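PDB 2C1Q: biotin binding protein A from Gallus gallus, which binds biotin in a pocket at one end of an avidin-type beta-barrel, four copies of which make up the assembly. Local coordinates for residues Ser31-Thr36 and Ile45-Leu50; Thr39-Gln44 and Gln73-Thr78. All coordinates share one frame; numbering follows the deposited sequence.

Interactions 1 and 2 hold opposite ends of the same bound biotin. The pairing of 31-36 with 45-50 brings Tyr34 and Thr36 to the ureido ring of the ligand, while the meeting of 39-44 with 73-78 holds its valeryl carboxylate from both loops. Their segments alternate along the chain, since 39-44 belongs to the loop that joins the two strands of interaction 1, and their centres are about 12 Å apart. They also touch directly: Ser48 OG lies 2.8 Å from Gln73 N, a probable hydrogen bond, and Leu46 N packs 3.2 Å from Phe74 CD2, which ties the strand start to the pocket mouth.

Interaction 1: residues Ser31-Thr36 and Ile45-Leu50; sequences SGSYQT and ILVSPL. With BTN (biotin), chain B.
Two neighbouring antiparallel strands of the avidin beta-barrel, 29-35 and 48-54, meet here beside the biotin pocket, and the pairing is framed by Gly32 with Leu50 and Tyr34 with Ser48. Leu50 N gives a nearly straight bond to Gly32 O (2.9 Å, 169°), whereas the return bond from Gly32 N to Leu50 O is weak. Tyr34 N donates to Ser48 O, and Ser48 N to Tyr34 O. Between these hydrogen-bonded pairs sits the non-hydrogen-bonded pair of Ser33 and Pro49, where Ser33 CB rests 3.6 Å from Val47 CG2. Leu50 lays its branched end across the backbone of Gly32, with CD1 near Gly32 N and CD2 3.8 Å from Ser33 O; an alanine here, lacking both methyls, would probably leave a gap over Gly32 and the edge of the Tyr34 ring without its apolar neighbour. In the eight-stranded barrel Tyr34 and Leu50 share one face, and with CG anti to its backbone N (chi1 -156°) the tyrosine reaches biotin, giving its OH to the ureido oxygen O3 at 2.6 Å, in the plane of the ring; Ser17 and Asn13 also bond the ligand. Thr36 OG1 takes the ureido N2 of biotin in an almost linear bond (3.0 Å, 174°) and is also bonded to Val38 O. Past the regular pairing the two segments diverge, and a water bridges the gap by donating to Tyr34 O and Leu46 O while accepting from Thr36 N. Ile45 CG2 fits against Thr36 O at 3.3 Å and also touches Gln35 NE2, while a second water links Gln35 OE1 to Val47 N.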
ATOM      1  N   SER A  31     -15.083 -19.774   1.520  1.00 25.09           N
ATOM      2  CA  SER A  31     -14.888 -19.388   2.898  1.00 26.29           C
ATOM      3  C   SER A  31     -13.757 -20.245   3.454  1.00 24.41           C
ATOM      4  O   SER A  31     -13.151 -21.005   2.730  1.00 24.51           O
ATOM      5  CB  SER A  31     -16.195 -19.486   3.700  1.00 26.56           C
ATOM      6  OG  SER A  31     -16.620 -20.824   3.781  1.00 31.55           O
ATOM      7  N   GLY A  32     -13.427 -20.091   4.717  1.00 24.20           N
ATOM      8  CA  GLY A  32     -12.330 -20.860   5.262  1.00 22.25           C
ATOM      9  C   GLY A  32     -11.903 -20.234   6.551  1.00 22.49           C
ATOM     10  O   GLY A  32     -12.666 -19.521   7.190  1.00 21.18           O
ATOM     11  N   SER A  33     -10.668 -20.503   6.935  1.00 21.90           N
ATOM     12  CA  SER A  33     -10.183 -19.941   8.162  1.00 22.38           C
ATOM     13  C   SER A  33      -8.704 -19.699   8.059  1.00 21.73           C
ATOM     14  O   SER A  33      -7.996 -20.289   7.229  1.00 21.80           O
ATOM     15  CB  SER A  33     -10.513 -20.865   9.351  1.00 22.70           C
ATOM     16  OG  SER A  33      -9.851 -22.096   9.179  1.00 23.46           O
ATOM     17  N   TYR A  34      -8.252 -18.845   8.944  1.00 21.61           N
ATOM     18  CA  TYR A  34      -6.905 -18.354   8.923  1.00 22.31           C
ATOM     19  C   TYR A  34      -6.359 -18.440  10.326  1.00 22.69           C
ATOM     20  O   TYR A  34      -6.956 -17.904  11.267  1.00 22.51           O
ATOM     21  CB  TYR A  34      -6.905 -16.877   8.494  1.00 21.28           C
ATOM     22  CG  TYR A  34      -5.614 -16.417   7.886  1.00 21.63           C
ATOM     23  CD1 TYR A  34      -5.433 -16.438   6.495  1.00 24.49           C
ATOM     24  CD2 TYR A  34      -4.568 -15.951   8.680  1.00 21.11           C
ATOM     25  CE1 TYR A  34      -4.220 -16.005   5.923  1.00 23.67           C
ATOM     26  CE2 TYR A  34      -3.364 -15.518   8.113  1.00 19.42           C
ATOM     27  CZ  TYR A  34      -3.199 -15.564   6.754  1.00 21.76           C
ATOM     28  OH  TYR A  34      -2.021 -15.144   6.219  1.00 19.44           O
ATOM     29  N   GLN A  35      -5.197 -19.057  10.451  1.00 24.22           N
ATOM     30  CA  GLN A  35      -4.455 -19.070  11.726  1.00 25.13           C
ATOM     31  C   GLN A  35      -3.141 -18.279  11.593  1.00 24.82           C
ATOM     32  O   GLN A  35      -2.157 -18.786  11.063  1.00 26.12           O
ATOM     33  CB  GLN A  35      -4.141 -20.506  12.102  1.00 26.04           C
ATOM     34  CG  GLN A  35      -3.366 -20.649  13.415  1.00 27.31           C
ATOM     35  CD  GLN A  35      -4.251 -20.400  14.600  1.00 32.48           C
ATOM     36  OE1 GLN A  35      -5.418 -20.798  14.607  1.00 38.03           O
ATOM     37  NE2 GLN A  35      -3.720 -19.728  15.606  1.00 34.66           N
ATOM     38  N   THR A  36      -3.126 -17.034  12.037  1.00 24.53           N
ATOM     39  CA  THR A  36      -1.939 -16.211  11.859  1.00 25.09           C
ATOM     40  C   THR A  36      -0.924 -16.607  12.904  1.00 25.39           C
ATOM     41  O   THR A  36      -1.289 -16.892  14.031  1.00 26.64           O
ATOM     42  CB  THR A  36      -2.220 -14.702  11.933  1.00 24.44           C
ATOM     43  OG1 THR A  36      -0.987 -13.989  11.846  1.00 26.38           O
ATOM     44  CG2 THR A  36      -2.880 -14.323  13.237  1.00 23.04           C
ATOM     45  N   ILE A  45      -3.813 -15.092  19.944  1.00 35.18           N
ATOM     46  CA  ILE A  45      -4.265 -15.438  18.592  1.00 34.59           C
ATOM     47  C   ILE A  45      -5.317 -16.572  18.590  1.00 34.24           C
ATOM     48  O   ILE A  45      -5.124 -17.586  19.252  1.00 34.80           O
ATOM     49  CB  ILE A  45      -3.092 -15.851  17.708  1.00 33.77           C
ATOM     50  CG1 ILE A  45      -2.170 -14.639  17.460  1.00 34.34           C
ATOM     51  CG2 ILE A  45      -3.612 -16.399  16.374  1.00 34.16           C
ATOM     52  CD1 ILE A  45      -0.767 -14.986  17.078  1.00 33.04           C
ATOM     53  N   LEU A  46      -6.402 -16.386  17.842  1.00 33.31           N
ATOM     54  CA  LEU A  46      -7.446 -17.400  17.648  1.00 32.88           C
ATOM     55  C   LEU A  46      -7.721 -17.587  16.167  1.00 31.61           C
ATOM     56  O   LEU A  46      -7.719 -16.584  15.423  1.00 31.24           O
ATOM     57  CB  LEU A  46      -8.762 -16.947  18.291  1.00 33.87           C
ATOM     58  CG  LEU A  46      -8.860 -16.787  19.815  1.00 36.08           C
ATOM     59  CD1 LEU A  46     -10.310 -16.965  20.216  1.00 38.96           C
ATOM     60  CD2 LEU A  46      -7.989 -17.813  20.582  1.00 38.74           C
ATOM     61  N   VAL A  47      -7.951 -18.843  15.741  1.00 29.47           N
ATOM     62  CA  VAL A  47      -8.421 -19.134  14.376  1.00 27.51           C
ATOM     63  C   VAL A  47      -9.631 -18.238  14.042  1.00 26.16           C
ATOM     64  O   VAL A  47     -10.500 -17.978  14.896  1.00 24.48           O
ATOM     65  CB  VAL A  47      -8.792 -20.641  14.156  1.00 28.15           C
ATOM     66  CG1 VAL A  47      -9.887 -21.125  15.157  1.00 28.60           C
ATOM     67  CG2 VAL A  47      -9.217 -20.888  12.717  1.00 26.32           C
ATOM     68  N   SER A  48      -9.645 -17.747  12.806  1.00 24.24           N
ATOM     69  CA  SER A  48     -10.570 -16.713  12.378  1.00 22.30           C
ATOM     70  C   SER A  48     -11.189 -17.047  11.044  1.00 21.65           C
ATOM     71  O   SER A  48     -10.493 -17.543  10.162  1.00 21.90           O
ATOM     72  CB  SER A  48      -9.830 -15.386  12.291  1.00 22.74           C
ATOM     73  OG  SER A  48      -9.557 -14.905  13.589  1.00 20.29           O
ATOM     74  N   PRO A  49     -12.505 -16.778  10.885  1.00 20.86           N
ATOM     75  CA  PRO A  49     -13.155 -17.084   9.623  1.00 21.36           C
ATOM     76  C   PRO A  49     -12.652 -16.165   8.510  1.00 21.50           C
ATOM     77  O   PRO A  49     -12.286 -15.034   8.786  1.00 21.86           O
ATOM     78  CB  PRO A  49     -14.640 -16.804   9.918  1.00 20.69           C
ATOM     79  CG  PRO A  49     -14.631 -15.860  11.027  1.00 20.74           C
ATOM     80  CD  PRO A  49     -13.430 -16.141  11.847  1.00 20.10           C
ATOM     81  N   LEU A  50     -12.604 -16.654   7.272  1.00 21.79           N
ATOM     82  CA  LEU A  50     -12.437 -15.778   6.123  1.00 22.15           C
ATOM     83  C   LEU A  50     -13.555 -16.001   5.089  1.00 23.20           C
ATOM     84  O   LEU A  50     -14.160 -17.078   5.013  1.00 22.67           O
ATOM     85  CB  LEU A  50     -11.045 -15.953   5.468  1.00 22.94           C
ATOM     86  CG  LEU A  50     -10.752 -17.285   4.746  1.00 21.34           C
ATOM     87  CD1 LEU A  50     -11.225 -17.311   3.310  1.00 21.28           C
ATOM     88  CD2 LEU A  50      -9.282 -17.616   4.818  1.00 21.00           C
TER
HETATM   89  C11 BTN B1126      -4.083  -8.125  14.164  1.00 27.18           C
HETATM   90  O11 BTN B1126      -4.775  -7.097  14.420  1.00 24.93           O
HETATM   91  O12 BTN B1126      -2.885  -8.124  14.509  1.00 25.74           O
HETATM   92  C10 BTN B1126      -4.686  -9.365  13.502  1.00 25.31           C
HETATM   93  C9  BTN B1126      -3.623 -10.386  13.083  1.00 23.38           C
HETATM   94  C8  BTN B1126      -3.174  -9.984  11.670  1.00 20.76           C
HETATM   95  C7  BTN B1126      -2.030 -10.822  11.127  1.00 18.73           C
HETATM   96  C2  BTN B1126      -1.501 -10.227   9.816  1.00 19.90           C
HETATM   97  S1  BTN B1126      -2.617 -10.280   8.530  1.00 20.01           S
HETATM   98  C6  BTN B1126      -1.266 -10.005   7.381  1.00 17.86           C
HETATM   99  C5  BTN B1126      -0.015 -10.655   7.895  1.00 17.82           C
HETATM  100  N1  BTN B1126       0.029 -11.958   7.278  1.00 19.06           N
HETATM  101  C3  BTN B1126      -0.210 -12.892   8.183  1.00 18.57           C
HETATM  102  O3  BTN B1126      -0.227 -14.237   7.852  1.00 19.13           O
HETATM  103  N2  BTN B1126      -0.429 -12.384   9.405  1.00 17.57           N
HETATM  104  C4  BTN B1126      -0.236 -10.955   9.377  1.00 18.26           C
HETATM  105  O   HOH W   1      -5.920 -16.275  13.400  1.00 23.27           O
HETATM  106  O   HOH W   2      -6.802 -21.026  17.470  1.00 27.63           O

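Interaction 2: residues Thr39-Gln44 and Gln73-Thr78; sequences TATNKQ and QFADST. With BTN (biotin), chain B.
Phe74 is the centre of the contact between two loops at the mouth of the biotin pocket, and its ring is wedged against the 39-44 loop. Thr39 OG1 meets the ring edge in its plane, 3.4 Å from Phe74 CE1, with Thr41 OG1 farther along that edge. Phe74 CZ lies 3.9 Å from C9 of the valeryl chain. At the other end of the side chain, and across the ring plane from C9, Gln44 O approaches Phe74 CB to 3.2 Å. The ring gets there because CG sits between the backbone N and the carbonyl carbon (chi1 59°). Thr41 CG2 and Ala75 CB add a lighter apolar touch. Toward solvent the contact thins: exposed Lys43 brings CD to 3.2 Å from Phe74 O, but its tip leads away, and Gln44 turns its side chain from the opposing loop. Two successive ST turns shape the threonine loop: Thr39 OG1 accepts from Thr41 N, and Thr41 OG1 accepts from Lys43 N while donating to Thr39 OG1 at 2.8 Å. Thr39 OG1 donates to biotin O12, which Ala40 N also reaches in a nearly linear bond (2.9 Å, 175°). From the other loop Ser77 OG gives its proton to O11 at 2.7 Å. Both carboxylate oxygens are gripped by neutral donors, one loop to each, which implies recognition by hydrogen bonding, without an ion pair from these segments.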
ATOM      1  N   THR A  39       0.758 -11.273  15.427  1.00 26.42           N
ATOM      2  CA  THR A  39      -0.280 -10.301  15.639  1.00 27.12           C
ATOM      3  C   THR A  39       0.366  -8.992  16.031  1.00 29.19           C
ATOM      4  O   THR A  39       1.482  -8.995  16.520  1.00 29.71           O
ATOM      5  CB  THR A  39      -1.291 -10.785  16.681  1.00 26.82           C
ATOM      6  OG1 THR A  39      -2.262  -9.756  16.909  1.00 25.24           O
ATOM      7  CG2 THR A  39      -0.601 -11.138  18.003  1.00 26.28           C
ATOM      8  N   ALA A  40      -0.320  -7.880  15.785  1.00 31.17           N
ATOM      9  CA  ALA A  40       0.160  -6.558  16.216  1.00 33.34           C
ATOM     10  C   ALA A  40      -0.493  -6.155  17.524  1.00 34.96           C
ATOM     11  O   ALA A  40      -0.236  -5.067  18.046  1.00 35.64           O
ATOM     12  CB  ALA A  40      -0.117  -5.513  15.153  1.00 32.74           C
ATOM     13  N   THR A  41      -1.342  -7.028  18.053  1.00 36.71           N
ATOM     14  CA  THR A  41      -1.966  -6.793  19.344  1.00 38.67           C
ATOM     15  C   THR A  41      -1.233  -7.603  20.387  1.00 40.05           C
ATOM     16  O   THR A  41      -0.307  -8.362  20.062  1.00 40.64           O
ATOM     17  CB  THR A  41      -3.433  -7.226  19.364  1.00 38.59           C
ATOM     18  OG1 THR A  41      -3.495  -8.647  19.207  1.00 39.59           O
ATOM     19  CG2 THR A  41      -4.227  -6.549  18.250  1.00 38.89           C
ATOM     20  N   ASN A  42      -1.641  -7.415  21.641  1.00 41.36           N
ATOM     21  CA  ASN A  42      -1.158  -8.188  22.792  1.00 42.70           C
ATOM     22  C   ASN A  42      -2.217  -9.230  23.185  1.00 42.59           C
ATOM     23  O   ASN A  42      -2.332  -9.619  24.346  1.00 42.90           O
ATOM     24  CB  ASN A  42      -0.868  -7.244  23.977  1.00 43.18           C
ATOM     25  CG  ASN A  42      -2.026  -6.254  24.253  1.00 46.44           C
ATOM     26  OD1 ASN A  42      -3.122  -6.344  23.657  1.00 47.99           O
ATOM     27  ND2 ASN A  42      -1.780  -5.295  25.165  1.00 50.13           N
ATOM     28  N   LYS A  43      -3.015  -9.654  22.214  1.00 42.19           N
ATOM     29  CA  LYS A  43      -4.062 -10.617  22.483  1.00 41.51           C
ATOM     30  C   LYS A  43      -3.634 -11.972  22.001  1.00 40.76           C
ATOM     31  O   LYS A  43      -2.801 -12.086  21.106  1.00 40.55           O
ATOM     32  CB  LYS A  43      -5.366 -10.206  21.811  1.00 42.12           C
ATOM     33  CG  LYS A  43      -6.102  -9.152  22.572  1.00 41.54           C
ATOM     34  CD  LYS A  43      -6.431  -7.965  21.681  1.00 45.27           C
ATOM     35  CE  LYS A  43      -7.422  -7.019  22.375  1.00 47.28           C
ATOM     36  NZ  LYS A  43      -7.014  -6.761  23.794  1.00 46.03           N
ATOM     37  N   GLN A  44      -4.190 -12.990  22.649  1.00 39.90           N
ATOM     38  CA  GLN A  44      -4.053 -14.380  22.258  1.00 38.53           C
ATOM     39  C   GLN A  44      -4.616 -14.535  20.840  1.00 36.76           C
ATOM     40  O   GLN A  44      -5.744 -14.133  20.571  1.00 36.66           O
ATOM     41  CB  GLN A  44      -4.824 -15.250  23.271  1.00 38.88           C
ATOM     42  CG  GLN A  44      -4.742 -16.762  23.066  1.00 40.04           C
ATOM     43  CD  GLN A  44      -3.319 -17.275  23.005  1.00 42.93           C
ATOM     44  OE1 GLN A  44      -2.494 -16.988  23.887  1.00 44.86           O
ATOM     45  NE2 GLN A  44      -3.013 -18.043  21.958  1.00 44.96           N
ATOM     46  N   GLN A  73     -10.829 -13.021  15.143  1.00 27.54           N
ATOM     47  CA  GLN A  73     -11.686 -13.306  16.299  1.00 29.43           C
ATOM     48  C   GLN A  73     -11.182 -12.766  17.636  1.00 30.46           C
ATOM     49  O   GLN A  73     -11.897 -12.814  18.644  1.00 30.70           O
ATOM     50  CB  GLN A  73     -12.034 -14.797  16.377  1.00 29.28           C
ATOM     51  CG  GLN A  73     -12.984 -15.214  15.284  1.00 29.90           C
ATOM     52  CD  GLN A  73     -14.289 -14.440  15.289  1.00 34.50           C
ATOM     53  OE1 GLN A  73     -15.020 -14.442  16.285  1.00 36.24           O
ATOM     54  NE2 GLN A  73     -14.600 -13.780  14.166  1.00 33.17           N
ATOM     55  N   PHE A  74      -9.975 -12.200  17.629  1.00 30.79           N
ATOM     56  CA  PHE A  74      -9.321 -11.784  18.865  1.00 30.57           C
ATOM     57  C   PHE A  74      -8.844 -10.331  18.784  1.00 30.69           C
ATOM     58  O   PHE A  74      -8.119  -9.859  19.650  1.00 31.22           O
ATOM     59  CB  PHE A  74      -8.121 -12.683  19.087  1.00 30.04           C
ATOM     60  CG  PHE A  74      -7.116 -12.634  17.950  1.00 30.41           C
ATOM     61  CD1 PHE A  74      -6.059 -11.715  17.967  1.00 29.95           C
ATOM     62  CD2 PHE A  74      -7.243 -13.488  16.851  1.00 26.91           C
ATOM     63  CE1 PHE A  74      -5.130 -11.659  16.898  1.00 28.11           C
ATOM     64  CE2 PHE A  74      -6.324 -13.441  15.804  1.00 25.95           C
ATOM     65  CZ  PHE A  74      -5.270 -12.519  15.835  1.00 27.36           C
ATOM     66  N   ALA A  75      -9.212  -9.638  17.710  1.00 30.29           N
ATOM     67  CA  ALA A  75      -8.718  -8.295  17.475  1.00 29.55           C
ATOM     68  C   ALA A  75      -9.812  -7.461  16.842  1.00 29.23           C
ATOM     69  O   ALA A  75     -10.652  -7.991  16.123  1.00 28.67           O
ATOM     70  CB  ALA A  75      -7.492  -8.340  16.569  1.00 29.51           C
ATOM     71  N   ASP A  76      -9.795  -6.155  17.091  1.00 29.26           N
ATOM     72  CA  ASP A  76     -10.767  -5.265  16.459  1.00 29.89           C
ATOM     73  C   ASP A  76     -10.506  -5.003  14.975  1.00 29.00           C
ATOM     74  O   ASP A  76     -11.297  -4.353  14.299  1.00 30.48           O
ATOM     75  CB  ASP A  76     -10.892  -3.955  17.236  1.00 30.30           C
ATOM     76  CG  ASP A  76     -11.642  -4.140  18.550  1.00 33.48           C
ATOM     77  OD1 ASP A  76     -12.300  -5.200  18.704  1.00 32.19           O
ATOM     78  OD2 ASP A  76     -11.575  -3.233  19.417  1.00 36.24           O
ATOM     79  N   SER A  77      -9.451  -5.579  14.446  1.00 27.85           N
ATOM     80  CA  SER A  77      -9.026  -5.277  13.092  1.00 25.88           C
ATOM     81  C   SER A  77      -9.662  -6.154  12.005  1.00 24.82           C
ATOM     82  O   SER A  77     -10.424  -7.078  12.300  1.00 24.64           O
ATOM     83  CB  SER A  77      -7.526  -5.426  13.068  1.00 25.55           C
ATOM     84  OG  SER A  77      -7.224  -6.764  13.377  1.00 27.99           O
ATOM     85  N   THR A  78      -9.345  -5.845  10.747  1.00 22.40           N
ATOM     86  CA  THR A  78      -9.782  -6.622   9.611  1.00 21.11           C
ATOM     87  C   THR A  78      -8.649  -6.623   8.586  1.00 19.55           C
ATOM     88  O   THR A  78      -8.059  -5.587   8.329  1.00 18.54           O
ATOM     89  CB  THR A  78     -11.068  -6.037   8.981  1.00 20.56           C
ATOM     90  OG1 THR A  78     -12.130  -6.059   9.952  1.00 22.07           O
ATOM     91  CG2 THR A  78     -11.496  -6.851   7.852  1.00 17.98           C
TER
HETATM   92  C11 BTN B1126      -4.083  -8.125  14.164  1.00 27.18           C
HETATM   93  O11 BTN B1126      -4.775  -7.097  14.420  1.00 24.93           O
HETATM   94  O12 BTN B1126      -2.885  -8.124  14.509  1.00 25.74           O
HETATM   95  C10 BTN B1126      -4.686  -9.365  13.502  1.00 25.31           C
HETATM   96  C9  BTN B1126      -3.623 -10.386  13.083  1.00 23.38           C
HETATM   97  C8  BTN B1126      -3.174  -9.984  11.670  1.00 20.76           C
HETATM   98  C7  BTN B1126      -2.030 -10.822  11.127  1.00 18.73           C
HETATM   99  C2  BTN B1126      -1.501 -10.227   9.816  1.00 19.90           C
HETATM  100  S1  BTN B1126      -2.617 -10.280   8.530  1.00 20.01           S
HETATM  101  C6  BTN B1126      -1.266 -10.005   7.381  1.00 17.86           C
HETATM  102  C5  BTN B1126      -0.015 -10.655   7.895  1.00 17.82           C
HETATM  103  N1  BTN B1126       0.029 -11.958   7.278  1.00 19.06           N
HETATM  104  C3  BTN B1126      -0.210 -12.892   8.183  1.00 18.57           C
HETATM  105  O3  BTN B1126      -0.227 -14.237   7.852  1.00 19.13           O
HETATM  106  N2  BTN B1126      -0.429 -12.384   9.405  1.00 17.57           N
HETATM  107  C4  BTN B1126      -0.236 -10.955   9.377  1.00 18.26           C